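Local coordinates for iron-regulated ABC transporter siderophore-binding protein SirA (Staphylococcus aureus subsp. aureus, PDB 3MWF) that binds the siderophore staphyloferrin B with iron(III), probably to deliver it to an ABC transporter for uptake into the cell, at residues A[86-91]-A[106-111]; A[29-34]-A[117-122]; A[24-29]-A[40-45]; A[137-142]-A[275-280]; A[6-11]-A[124-129]. One frame throughout, in Å; residues are numbered along the deposited sequence. Where two conformers were deposited one is given.

Contact 1 of 5, residues A[86-91]-A[106-111]; sequences LIVASK and PTVSTD
Ile87 and Thr107 share a first torsion (chi1 -61° and -63°), which places CG1 of the one and OG1 of the other in the same relation to their backbones, each opposite its own carbonyl carbon. Because the two residues pair on the same face, this brings the Thr107 hydroxyl alongside the isoleucine, with OG1 3.6 Å from Ile87 CB and 3.7 Å from Ile87 CD1, while its polar bond goes to Ala105 O. On the other face of the sheet, Leu86 swings CG away from its backbone N (chi1 -180°), and its CD1 meets Val108 CG2 at 4.1 Å, the two side chains crossing at about a right angle. Between these two faces the strands run parallel, and five backbone hydrogen bonds pass to and fro, from Ile87 N to Pro106 O at one end to Lys91 N to Thr110 O at the other. The middle bond, Ala89 N to Val108 O, measures 2.8 Å, whereas Thr110 N to Ala89 O lengthens to 3.3 Å near the C-terminal ends of the strands. There Ser90 ends its strand as an N-cap, OG receiving the amide of Arg93, a residue of the siderophore pocket. Strand 107-110 forms the edge of the mixed sheet and 86-90 lies between it and 24-26; helix 98-104 covers the Ile87, Ala89 and Thr107 face, and helix 116-127 the face of Leu86, Val88 and Thr110.

Contact 2 of 5, residues A[29-34]-A[117-122]; sequences QGATDV and KDTTKL
Val34 points its forked side chain at Thr119 and Thr120, across a helix pair that packs on one face of the mixed, largely parallel sheet in the N-terminal lobe of this periplasmic-binding-protein fold. The segment axes approach to 9.6 Å and cross at -51°. The touching surface is small and made by a few side chains, Val34, Thr119 and Thr120 foremost. Thr119 is turned with its methyl foremost: CG2 fits into the angle between Ala31 and Val34, 3.8 Å from both Ala31 CA and Val34 CG2. Its hydroxyl is directed elsewhere, to Tyr28 OH and Lys115 O, which leaves the apolar branch to face helix 29-37. Thr120 meets the valine from a different direction, with its hydroxyl oxygen and its backbone lying against the two prongs of the fork. That oxygen is also hydrogen-bonded, to Phe116 O one turn back in its own helix, so a buried polar atom is satisfied locally while its flank serves as packing surface. No hydrogen bond joins the two segments, and Met123, farther along helix 116-127, extends the apolar seam by touching both Ala31 and Val34. With CG1 of Val34 anti to its backbone N (chi1 166°), both prongs rest against Thr120: Val34 CG1 lies 3.7 Å from Thr120 CA, and Val34 CG2 3.5 Å from Thr120 OG1.

Contact 3 of 5, residues A[24-29]-A[40-45]; sequences VVTLYQ and VKPVGA
Val25 and Gly44 pair in parallel register between the two strands of a beta-alpha-beta unit, in which strand 24-26 leads through helix 29-37 into strand 44-45. The valine shows how a branched side chain can lie on the backbone of its neighbour. Its CB stands 3.9 Å from Gly44 O. From there the side chain divides: CG1, anti to the backbone N (chi1 168°), stays over the same carbonyl group, 3.8 Å from Gly44 O, while CG2 reaches along the partner chain to lie 4.0 Å from Val43 CG2, the two valines crossing at about a right angle. Gly44 has no side chain on this face, and CG2 of Val25 comes as near to the Gly44 amide nitrogen as it does to the Val43 methyl. The next residue, Thr26, faces helix 29-37. Its OG1 is hydrogen-bonded to Thr32 OG1 of that helix, and the same oxygen rests against Ala45 CB at 3.6 Å and the ring of Pro42, so one hydroxyl ties the strand to the crossover helix. Two direct backbone bonds join the segments. Thr26 N to Gly44 O, at 3.1 Å, is fairly straight at the hydrogen (160°), whereas Val43 N to Val24 O is more bent (132°), at the point where the incoming chain has only just drawn alongside. Beyond it a water takes over the pairing, accepting from Val24 N and donating to Lys41 O, each at 2.8 Å.

Contact 4 of 5, residues A[137-142]-A[275-280]; sequences LKKYDD and GGYKSS
Lys139 and Tyr277 supply the one hydrogen bond across this contact, from NZ to OH at 3.0 Å. The ammonium group arrives at the edge of the phenol ring, in its plane, because the lysine chain bends at three successive torsions, the last with chi4 at -75°, and so curls round the hydroxyl; Lys139 CB touches the same oxygen at 3.5 Å. Tyr277 OH has a further partner in Leu136 O, so the phenol oxygen is gripped by two groups of a single helix. A second polar link lies within segment 275-280: Ser280 OG donates to Tyr277 O at 2.8 Å, in the carbonyl plane and on a lone pair, which fixes the serine side chain beside the other tyrosine. Tyr140 OH is hydrogen-bonded to Asp187. Van der Waals contact does the rest. Tyr140 CD1 packs on Ser280 OG at 3.4 Å, the oxygen lying oblique to the Tyr140 ring, and Tyr140 CB lies 4.1 Å from Tyr277 CE1, oblique to the Tyr277 ring. The ring of Tyr140 also meets Phe116 edge-to-face. The contact thus joins the long helix 130-155 to the start of helix 277-290, with helix 179-187 packed against Tyr140 and Ser280, helix 116-127 against Leu137, and helix 29-37 beside Tyr277.

Contact 5 of 5, residues A[6-11]-A[124-129]; sequences TSIKHA and GKALGK
Ile8 packs on Ala126 in a partly buried, largely apolar strand-on-helix contact near the periphery of the N-terminal lobe, where the first strand of the chain lies across the last turn of helix 116-127. No hydrogen bond crosses between the two segments, and the contact between them is packing. The isoleucine extends its longer branch toward the helix: CG1 is anti to the carbonyl carbon (chi1 -67°) and chi2 is stretched out at 172°, which carries CD1 onto the helix surface. There CD1 sits 3.6 Å from Ala126 CB and 3.4 Å from Ala126 CA, the second distance being tighter than usual for two carbons. The small alanine thus lets the methyl reach the main chain at CA. Lys125 treats the strand differently. It runs alongside Ile8 in the opposite direction, with its CG 4.2 Å from Ile8 CG1, then continues over the strand backbone, where Lys125 CE lies 4.0 Å from Ser7 O. A bend at the last torsion leaves Lys125 NZ beside the methyl CG2 of Thr6, also at 4.0 Å. The aliphatic part of an exposed lysine in this way shields the flank of a buried isoleucine. Strand 6-10 pairs with 13-17, whose Ile17 touches both Ile8 and Ala126. The arrangement is that of a beta-hairpin laid over a helix C-terminus, and the helix stops in a Schellman motif: Gly128 takes positive phi, Lys129 N bonds to Gly124 O at 2.7 Å, and a weak bond joins Gly128 N to Lys125 O.

How the contacts relate
Contacts 1 and 3 are buried pairings within one sheet, their strands 86-90 and 24-26 being neighbours in it, and both depend on backbone hydrogen bonds. Contact 2 is equally buried but joins two helices on that sheet by side-chain packing without a hydrogen bond between the segments; Tyr28 OH connects all three, bonding to Thr110 and Thr119. Helix 116-127 serves both contact 2 and contact 5, with Leu122 touching Ile8, yet contact 5 lies farther from the chain centre and mixes buried isoleucine with exposed lysine. Contact 4 differs again, combining aromatic packing with a lysine-tyrosine bond, and Asp33 of 29-34 links it to contact 2 by accepting the backbone amide of Lys278.

Contact 1 of 5, residues A[86-91]-A[106-111]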
# COMPACT_ATOMS: atom_id res chain seq x y z
N LEU A 86 -2.40 -22.85 1.64
CA LEU A 86 -1.95 -21.69 2.40
C LEU A 86 -2.89 -20.52 2.13
O LEU A 86 -3.25 -20.26 0.97
CB LEU A 86 -0.53 -21.28 1.99
CG LEU A 86 0.07 -20.07 2.72
CD1 LEU A 86 0.23 -20.37 4.23
CD2 LEU A 86 1.39 -19.68 2.10
N ILE A 87 -3.32 -19.86 3.20
CA ILE A 87 -4.10 -18.63 3.08
C ILE A 87 -3.28 -17.50 3.69
O ILE A 87 -2.74 -17.65 4.78
CB ILE A 87 -5.47 -18.75 3.79
CG1 ILE A 87 -6.27 -19.89 3.14
CG2 ILE A 87 -6.25 -17.39 3.78
CD1 ILE A 87 -7.45 -20.35 3.99
N VAL A 88 -3.18 -16.37 2.98
CA VAL A 88 -2.48 -15.21 3.53
C VAL A 88 -3.54 -14.14 3.87
O VAL A 88 -4.27 -13.66 2.98
CB VAL A 88 -1.41 -14.61 2.54
CG1 VAL A 88 -0.70 -13.40 3.16
CG2 VAL A 88 -0.37 -15.67 2.14
N ALA A 89 -3.62 -13.80 5.15
CA ALA A 89 -4.68 -12.95 5.69
C ALA A 89 -4.01 -11.77 6.37
O ALA A 89 -2.79 -11.70 6.43
CB ALA A 89 -5.52 -13.73 6.72
N SER A 90 -4.84 -10.84 6.85
CA SER A 90 -4.37 -9.71 7.66
C SER A 90 -5.26 -9.60 8.90
O SER A 90 -6.46 -9.94 8.86
CB SER A 90 -4.41 -8.40 6.85
OG SER A 90 -5.75 -8.00 6.55
N LYS A 91 -4.70 -9.08 9.99
CA LYS A 91 -5.50 -8.84 11.19
C LYS A 91 -6.52 -7.75 10.87
O LYS A 91 -7.70 -7.85 11.20
CB LYS A 91 -4.59 -8.46 12.37
CG LYS A 91 -5.28 -8.30 13.73
CD LYS A 91 -4.25 -8.56 14.82
CE LYS A 91 -4.14 -7.41 15.83
NZ LYS A 91 -5.33 -7.34 16.75
N PRO A 106 -3.84 -23.91 6.55
CA PRO A 106 -2.89 -23.12 7.34
C PRO A 106 -2.96 -21.68 6.86
O PRO A 106 -2.91 -21.42 5.65
CB PRO A 106 -1.54 -23.73 6.97
CG PRO A 106 -1.86 -25.16 6.62
CD PRO A 106 -3.17 -25.05 5.89
N THR A 107 -3.13 -20.77 7.82
CA THR A 107 -3.37 -19.37 7.50
C THR A 107 -2.32 -18.54 8.24
O THR A 107 -2.12 -18.70 9.46
CB THR A 107 -4.77 -18.93 7.96
OG1 THR A 107 -5.76 -19.66 7.25
CG2 THR A 107 -4.98 -17.42 7.70
N VAL A 108 -1.63 -17.68 7.50
CA VAL A 108 -0.66 -16.76 8.12
C VAL A 108 -1.16 -15.34 7.92
O VAL A 108 -1.86 -15.05 6.94
CB VAL A 108 0.77 -16.97 7.57
CG1 VAL A 108 1.22 -18.40 7.87
CG2 VAL A 108 0.82 -16.72 6.03
N SER A 109 -0.84 -14.45 8.86
CA SER A 109 -1.44 -13.09 8.87
C SER A 109 -0.42 -12.00 9.23
O SER A 109 0.30 -12.14 10.22
CB SER A 109 -2.58 -13.05 9.89
OG SER A 109 -3.28 -11.81 9.88
N THR A 110 -0.36 -10.91 8.45
CA THR A 110 0.37 -9.71 8.86
C THR A 110 -0.61 -8.84 9.62
O THR A 110 -1.81 -9.06 9.59
CB THR A 110 0.81 -8.90 7.65
OG1 THR A 110 -0.32 -8.78 6.76
CG2 THR A 110 1.97 -9.59 6.90
N ASP A 111 -0.10 -7.83 10.31
CA ASP A 111 -0.96 -6.91 11.04
C ASP A 111 -1.86 -6.12 10.08
O ASP A 111 -3.07 -5.97 10.31
CB ASP A 111 -0.10 -5.91 11.80
CG ASP A 111 0.43 -6.44 13.12
OD1 ASP A 111 -0.20 -7.33 13.75
OD2 ASP A 111 1.45 -5.88 13.58

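Contact 2 of 5, residues A[29-34]-A[117-122]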
# COMPACT_ATOMS: atom_id res chain seq x y z
N GLN A 29 -4.71 -7.06 -1.33
CA GLN A 29 -4.08 -6.74 -2.61
C GLN A 29 -2.58 -6.99 -2.60
O GLN A 29 -2.03 -7.55 -3.54
CB GLN A 29 -4.30 -5.24 -2.92
CG GLN A 29 -5.74 -4.74 -2.69
CD GLN A 29 -6.75 -5.40 -3.61
OE1 GLN A 29 -6.54 -5.46 -4.81
NE2 GLN A 29 -7.85 -5.90 -3.03
N GLY A 30 -1.89 -6.53 -1.55
CA GLY A 30 -0.43 -6.61 -1.52
C GLY A 30 0.07 -8.04 -1.46
O GLY A 30 1.12 -8.33 -1.97
N ALA A 31 -0.70 -8.91 -0.79
CA ALA A 31 -0.34 -10.32 -0.68
C ALA A 31 -0.42 -10.95 -2.07
O ALA A 31 0.44 -11.74 -2.46
CB ALA A 31 -1.29 -11.02 0.31
N THR A 32 -1.45 -10.57 -2.83
CA THR A 32 -1.56 -11.07 -4.22
C THR A 32 -0.36 -10.67 -5.06
O THR A 32 0.22 -11.49 -5.81
CB THR A 32 -2.84 -10.55 -4.85
OG1 THR A 32 -3.93 -10.96 -4.02
CG2 THR A 32 -3.05 -11.19 -6.24
N ASP A 33 0.02 -9.41 -4.92
CA ASP A 33 1.17 -8.86 -5.60
C ASP A 33 2.45 -9.56 -5.19
O ASP A 33 3.28 -9.91 -6.03
CB ASP A 33 1.25 -7.35 -5.33
CG ASP A 33 2.43 -6.67 -6.04
OD1 ASP A 33 3.61 -6.90 -5.63
OD2 ASP A 33 2.17 -5.89 -7.01
N VAL A 34 2.62 -9.76 -3.89
CA VAL A 34 3.83 -10.40 -3.38
C VAL A 34 3.92 -11.86 -3.86
O VAL A 34 5.00 -12.33 -4.24
CB VAL A 34 3.91 -10.26 -1.85
CG1 VAL A 34 4.98 -11.20 -1.22
CG2 VAL A 34 4.23 -8.81 -1.48
N LYS A 117 7.01 -4.93 2.91
CA LYS A 117 8.25 -5.63 3.30
C LYS A 117 7.93 -6.75 4.27
O LYS A 117 8.49 -7.84 4.19
CB LYS A 117 9.28 -4.64 3.85
CG LYS A 117 9.76 -3.65 2.78
CD LYS A 117 10.52 -2.42 3.34
CE LYS A 117 9.68 -1.68 4.39
NZ LYS A 117 9.49 -0.18 4.28
N ASP A 118 7.00 -6.49 5.19
CA ASP A 118 6.58 -7.52 6.13
C ASP A 118 5.81 -8.64 5.42
O ASP A 118 6.01 -9.82 5.70
CB ASP A 118 5.77 -6.90 7.28
CG ASP A 118 6.63 -5.99 8.15
OD1 ASP A 118 7.88 -6.01 8.00
OD2 ASP A 118 6.08 -5.26 8.99
N THR A 119 4.94 -8.26 4.49
CA THR A 119 4.23 -9.24 3.64
C THR A 119 5.24 -10.11 2.88
O THR A 119 5.09 -11.33 2.81
CB THR A 119 3.30 -8.49 2.66
OG1 THR A 119 2.44 -7.66 3.43
CG2 THR A 119 2.45 -9.46 1.82
N THR A 120 6.28 -9.49 2.32
CA THR A 120 7.28 -10.20 1.52
C THR A 120 8.08 -11.19 2.37
O THR A 120 8.26 -12.34 1.98
CB THR A 120 8.23 -9.22 0.82
OG1 THR A 120 7.47 -8.41 -0.09
CG2 THR A 120 9.29 -9.96 0.00
N LYS A 121 8.52 -10.73 3.54
CA LYS A 121 9.22 -11.62 4.49
C LYS A 121 8.36 -12.79 4.96
O LYS A 121 8.80 -13.94 4.91
CB LYS A 121 9.72 -10.83 5.71
CG LYS A 121 10.86 -9.90 5.40
CD LYS A 121 11.13 -8.97 6.60
CE LYS A 121 11.41 -7.55 6.14
NZ LYS A 121 11.98 -6.68 7.23
N LEU A 122 7.14 -12.50 5.41
CA LEU A 122 6.21 -13.53 5.86
C LEU A 122 5.93 -14.55 4.76
O LEU A 122 5.95 -15.76 5.00
CB LEU A 122 4.90 -12.92 6.34
CG LEU A 122 3.83 -13.91 6.81
CD1 LEU A 122 4.32 -14.75 7.97
CD2 LEU A 122 2.58 -13.16 7.23

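Contact 3 of 5, residues A[24-29]-A[40-45]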
# COMPACT_ATOMS: atom_id res chain seq x y z
N VAL A 24 -2.04 -21.22 -3.04
CA VAL A 24 -2.17 -20.15 -2.06
C VAL A 24 -3.32 -19.20 -2.41
O VAL A 24 -3.55 -18.91 -3.59
CB VAL A 24 -0.83 -19.37 -1.89
CG1 VAL A 24 -0.47 -18.63 -3.16
CG2 VAL A 24 -0.90 -18.40 -0.70
N VAL A 25 -4.05 -18.78 -1.38
CA VAL A 25 -5.15 -17.82 -1.52
C VAL A 25 -4.69 -16.56 -0.80
O VAL A 25 -4.31 -16.62 0.37
CB VAL A 25 -6.46 -18.36 -0.93
CG1 VAL A 25 -7.51 -17.25 -0.81
CG2 VAL A 25 -6.99 -19.52 -1.81
N THR A 26 -4.75 -15.43 -1.49
CA THR A 26 -4.29 -14.15 -0.95
C THR A 26 -5.47 -13.25 -0.69
O THR A 26 -6.27 -12.97 -1.59
CB THR A 26 -3.27 -13.48 -1.90
OG1 THR A 26 -3.76 -13.53 -3.25
CG2 THR A 26 -1.94 -14.19 -1.81
N LEU A 27 -5.59 -12.77 0.56
CA LEU A 27 -6.78 -12.02 1.01
C LEU A 27 -6.59 -10.52 1.16
O LEU A 27 -7.46 -9.84 1.69
CB LEU A 27 -7.29 -12.59 2.35
CG LEU A 27 -7.69 -14.08 2.26
CD1 LEU A 27 -8.27 -14.53 3.59
CD2 LEU A 27 -8.73 -14.31 1.16
N TYR A 28 -5.45 -10.01 0.70
CA TYR A 28 -5.36 -8.57 0.48
C TYR A 28 -4.51 -8.25 -0.75
O TYR A 28 -3.70 -9.07 -1.15
CB TYR A 28 -4.85 -7.83 1.73
CG TYR A 28 -3.52 -8.21 2.29
CD1 TYR A 28 -3.42 -9.23 3.25
CD2 TYR A 28 -2.36 -7.49 1.96
CE1 TYR A 28 -2.18 -9.53 3.84
CE2 TYR A 28 -1.12 -7.80 2.53
CZ TYR A 28 -1.05 -8.80 3.50
OH TYR A 28 0.15 -9.12 4.09
N GLN A 29 -4.71 -7.06 -1.33
CA GLN A 29 -4.08 -6.74 -2.61
C GLN A 29 -2.58 -6.99 -2.60
O GLN A 29 -2.03 -7.55 -3.54
CB GLN A 29 -4.30 -5.24 -2.92
CG GLN A 29 -5.74 -4.74 -2.69
CD GLN A 29 -6.75 -5.40 -3.61
OE1 GLN A 29 -6.54 -5.46 -4.81
NE2 GLN A 29 -7.85 -5.90 -3.03
N VAL A 40 4.79 -17.29 -7.46
CA VAL A 40 3.69 -18.18 -7.09
C VAL A 40 2.34 -17.56 -7.45
O VAL A 40 1.87 -16.64 -6.77
CB VAL A 40 3.71 -18.50 -5.56
CG1 VAL A 40 2.61 -19.48 -5.19
CG2 VAL A 40 5.06 -19.03 -5.13
N LYS A 41 1.70 -18.05 -8.52
CA LYS A 41 0.37 -17.57 -8.91
C LYS A 41 -0.70 -18.11 -7.96
O LYS A 41 -0.91 -19.32 -7.89
CB LYS A 41 0.03 -17.97 -10.35
CG LYS A 41 1.02 -17.49 -11.42
CD LYS A 41 2.01 -18.60 -11.81
CE LYS A 41 2.78 -18.26 -13.08
NZ LYS A 41 1.86 -18.04 -14.24
N PRO A 42 -1.39 -17.21 -7.22
CA PRO A 42 -2.42 -17.66 -6.29
C PRO A 42 -3.54 -18.42 -7.00
O PRO A 42 -3.90 -18.09 -8.13
CB PRO A 42 -2.96 -16.35 -5.69
CG PRO A 42 -1.87 -15.36 -5.88
CD PRO A 42 -1.25 -15.74 -7.21
N VAL A 43 -4.07 -19.46 -6.36
CA VAL A 43 -5.24 -20.14 -6.89
C VAL A 43 -6.51 -19.32 -6.67
O VAL A 43 -7.51 -19.48 -7.39
CB VAL A 43 -5.37 -21.60 -6.40
CG1 VAL A 43 -4.11 -22.38 -6.84
CG2 VAL A 43 -5.60 -21.68 -4.88
N GLY A 44 -6.45 -18.43 -5.67
CA GLY A 44 -7.56 -17.56 -5.32
C GLY A 44 -7.04 -16.23 -4.79
O GLY A 44 -6.00 -16.18 -4.17
N ALA A 45 -7.79 -15.16 -5.05
CA ALA A 45 -7.41 -13.81 -4.58
C ALA A 45 -8.64 -12.99 -4.34
O ALA A 45 -9.67 -13.18 -4.99
CB ALA A 45 -6.52 -13.11 -5.59
O HOH W 1 -0.97 -21.01 -5.63

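Contact 4 of 5, residues A[137-142]-A[275-280]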
# COMPACT_ATOMS: atom_id res chain seq x y z
N LEU A 137 13.73 -7.71 -1.65
CA LEU A 137 13.91 -6.65 -0.69
C LEU A 137 15.26 -5.95 -0.88
O LEU A 137 15.34 -4.72 -0.77
CB LEU A 137 13.72 -7.17 0.74
CG LEU A 137 12.26 -7.64 0.99
CD1 LEU A 137 12.05 -8.04 2.45
CD2 LEU A 137 11.23 -6.58 0.59
N LYS A 138 16.30 -6.71 -1.23
CA LYS A 138 17.59 -6.10 -1.60
C LYS A 138 17.42 -5.15 -2.79
O LYS A 138 17.95 -4.04 -2.77
CB LYS A 138 18.65 -7.18 -1.89
CG LYS A 138 20.03 -6.66 -2.30
CD LYS A 138 20.89 -6.24 -1.10
CE LYS A 138 21.74 -7.37 -0.54
NZ LYS A 138 20.97 -8.31 0.37
N LYS A 139 16.70 -5.58 -3.83
CA LYS A 139 16.41 -4.74 -4.98
C LYS A 139 15.68 -3.44 -4.60
O LYS A 139 15.97 -2.37 -5.14
CB LYS A 139 15.58 -5.54 -6.01
CG LYS A 139 15.37 -4.82 -7.32
CD LYS A 139 15.29 -5.80 -8.52
CE LYS A 139 13.89 -5.79 -9.16
NZ LYS A 139 12.85 -6.52 -8.36
N TYR A 140 14.71 -3.54 -3.68
CA TYR A 140 14.03 -2.35 -3.22
C TYR A 140 14.98 -1.42 -2.45
O TYR A 140 15.01 -0.21 -2.70
CB TYR A 140 12.79 -2.71 -2.36
CG TYR A 140 12.15 -1.50 -1.68
CD1 TYR A 140 11.27 -0.66 -2.36
CD2 TYR A 140 12.42 -1.23 -0.34
CE1 TYR A 140 10.71 0.46 -1.73
CE2 TYR A 140 11.86 -0.14 0.29
CZ TYR A 140 11.00 0.68 -0.40
OH TYR A 140 10.46 1.75 0.26
N ASP A 141 15.75 -1.99 -1.54
CA ASP A 141 16.71 -1.22 -0.74
C ASP A 141 17.72 -0.49 -1.62
O ASP A 141 18.03 0.69 -1.38
CB ASP A 141 17.43 -2.13 0.24
CG ASP A 141 16.58 -2.54 1.42
OD1 ASP A 141 15.48 -1.95 1.65
OD2 ASP A 141 17.02 -3.46 2.14
N ASP A 142 18.19 -1.18 -2.66
CA ASP A 142 19.08 -0.56 -3.64
C ASP A 142 18.45 0.64 -4.33
O ASP A 142 19.08 1.68 -4.48
CB ASP A 142 19.58 -1.58 -4.67
CG ASP A 142 20.57 -2.56 -4.08
OD1 ASP A 142 21.14 -2.30 -2.99
OD2 ASP A 142 20.79 -3.61 -4.71
N GLY A 275 -0.76 -2.00 -3.01
CA GLY A 275 -0.30 -2.35 -1.66
C GLY A 275 0.93 -3.22 -1.60
O GLY A 275 1.30 -3.69 -0.51
N GLY A 276 1.59 -3.44 -2.75
CA GLY A 276 2.49 -4.59 -2.85
C GLY A 276 3.92 -4.25 -3.16
O GLY A 276 4.36 -3.09 -3.04
N TYR A 277 4.64 -5.29 -3.60
CA TYR A 277 6.04 -5.16 -3.95
C TYR A 277 6.23 -4.43 -5.26
O TYR A 277 7.00 -3.46 -5.34
CB TYR A 277 6.71 -6.54 -4.02
CG TYR A 277 8.15 -6.38 -4.41
CD1 TYR A 277 9.09 -5.98 -3.47
CD2 TYR A 277 8.55 -6.52 -5.75
CE1 TYR A 277 10.43 -5.76 -3.83
CE2 TYR A 277 9.88 -6.30 -6.11
CZ TYR A 277 10.80 -5.93 -5.16
OH TYR A 277 12.11 -5.74 -5.53
N LYS A 278 5.52 -4.87 -6.30
CA LYS A 278 5.71 -4.26 -7.63
C LYS A 278 5.44 -2.75 -7.64
O LYS A 278 6.19 -2.00 -8.28
CB LYS A 278 4.86 -4.98 -8.68
CG LYS A 278 5.44 -6.34 -9.01
CD LYS A 278 4.57 -7.07 -10.00
CE LYS A 278 5.26 -8.37 -10.42
NZ LYS A 278 6.38 -8.16 -11.41
N SER A 279 4.40 -2.30 -6.94
CA SER A 279 4.08 -0.87 -6.92
C SER A 279 5.12 -0.03 -6.22
O SER A 279 5.22 1.16 -6.49
CB SER A 279 2.75 -0.60 -6.22
OG SER A 279 1.67 -1.09 -6.97
N SER A 280 5.84 -0.63 -5.28
CA SER A 280 6.87 0.14 -4.52
C SER A 280 7.92 0.67 -5.50
O SER A 280 8.26 1.87 -5.48
CB SER A 280 7.49 -0.67 -3.36
OG SER A 280 8.41 -1.68 -3.78

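Contact 5 of 5, residues A[6-11]-A[124-129]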
# COMPACT_ATOMS: atom_id res chain seq x y z
N THR A 6 6.89 -26.56 8.59
CA THR A 6 7.41 -25.25 8.99
C THR A 6 6.43 -24.57 9.95
O THR A 6 5.23 -24.47 9.66
CB THR A 6 7.61 -24.33 7.77
OG1 THR A 6 8.25 -25.06 6.72
CG2 THR A 6 8.45 -23.11 8.13
N SER A 7 6.95 -24.10 11.08
CA SER A 7 6.16 -23.35 12.05
C SER A 7 6.41 -21.86 11.89
O SER A 7 7.56 -21.40 11.90
CB SER A 7 6.45 -23.80 13.49
OG SER A 7 5.61 -23.14 14.43
N ILE A 8 5.33 -21.09 11.74
CA ILE A 8 5.44 -19.66 11.52
C ILE A 8 4.72 -18.86 12.61
O ILE A 8 3.54 -19.09 12.87
CB ILE A 8 4.85 -19.29 10.15
CG1 ILE A 8 5.74 -19.87 9.04
CG2 ILE A 8 4.70 -17.76 10.02
CD1 ILE A 8 5.18 -19.72 7.69
N LYS A 9 5.44 -17.92 13.23
CA LYS A 9 4.86 -16.96 14.16
C LYS A 9 4.37 -15.73 13.38
O LYS A 9 5.15 -15.13 12.64
CB LYS A 9 5.92 -16.49 15.16
CG LYS A 9 6.12 -17.39 16.37
CD LYS A 9 7.43 -17.06 17.08
CE LYS A 9 7.54 -17.68 18.47
NZ LYS A 9 7.45 -19.17 18.45
N HIS A 10 3.10 -15.35 13.52
CA HIS A 10 2.59 -14.24 12.73
C HIS A 10 1.63 -13.43 13.58
O HIS A 10 1.54 -13.64 14.80
CB HIS A 10 1.93 -14.77 11.44
CG HIS A 10 0.87 -15.79 11.69
ND1 HIS A 10 -0.43 -15.44 11.99
CD2 HIS A 10 0.92 -17.14 11.73
CE1 HIS A 10 -1.14 -16.54 12.20
NE2 HIS A 10 -0.34 -17.58 12.05
N ALA A 11 0.92 -12.48 12.96
CA ALA A 11 0.12 -11.53 13.73
C ALA A 11 -1.04 -12.15 14.50
O ALA A 11 -1.52 -11.55 15.46
CB ALA A 11 -0.38 -10.37 12.81
N GLY A 124 7.64 -15.10 2.06
CA GLY A 124 8.89 -15.79 1.74
C GLY A 124 9.04 -17.04 2.61
O GLY A 124 9.32 -18.14 2.11
N LYS A 125 8.83 -16.87 3.92
CA LYS A 125 8.93 -17.98 4.87
C LYS A 125 7.84 -19.05 4.64
O LYS A 125 8.13 -20.24 4.63
CB LYS A 125 8.91 -17.48 6.31
CG LYS A 125 9.30 -18.55 7.33
CD LYS A 125 9.74 -17.95 8.66
CE LYS A 125 9.91 -19.04 9.74
NZ LYS A 125 10.87 -20.13 9.34
N ALA A 126 6.60 -18.60 4.45
CA ALA A 126 5.47 -19.48 4.32
C ALA A 126 5.55 -20.31 3.05
O ALA A 126 5.13 -21.49 3.04
CB ALA A 126 4.15 -18.68 4.37
N LEU A 127 6.10 -19.72 2.00
CA LEU A 127 6.13 -20.35 0.67
C LEU A 127 7.41 -21.14 0.37
O LEU A 127 7.50 -21.76 -0.70
CB LEU A 127 5.92 -19.30 -0.44
CG LEU A 127 4.52 -18.70 -0.54
CD1 LEU A 127 4.56 -17.45 -1.42
CD2 LEU A 127 3.59 -19.72 -1.14
N GLY A 128 8.36 -21.10 1.30
CA GLY A 128 9.72 -21.61 1.09
C GLY A 128 10.40 -20.86 -0.05
O GLY A 128 11.05 -21.46 -0.91
N LYS A 129 10.22 -19.54 -0.07
CA LYS A 129 10.84 -18.66 -1.05
C LYS A 129 11.66 -17.57 -0.35
O LYS A 129 11.66 -16.40 -0.77
CB LYS A 129 9.79 -18.04 -1.97
CG LYS A 129 8.99 -19.02 -2.81
CD LYS A 129 9.75 -19.53 -4.01
CE LYS A 129 8.85 -20.40 -4.86
NZ LYS A 129 9.62 -21.13 -5.89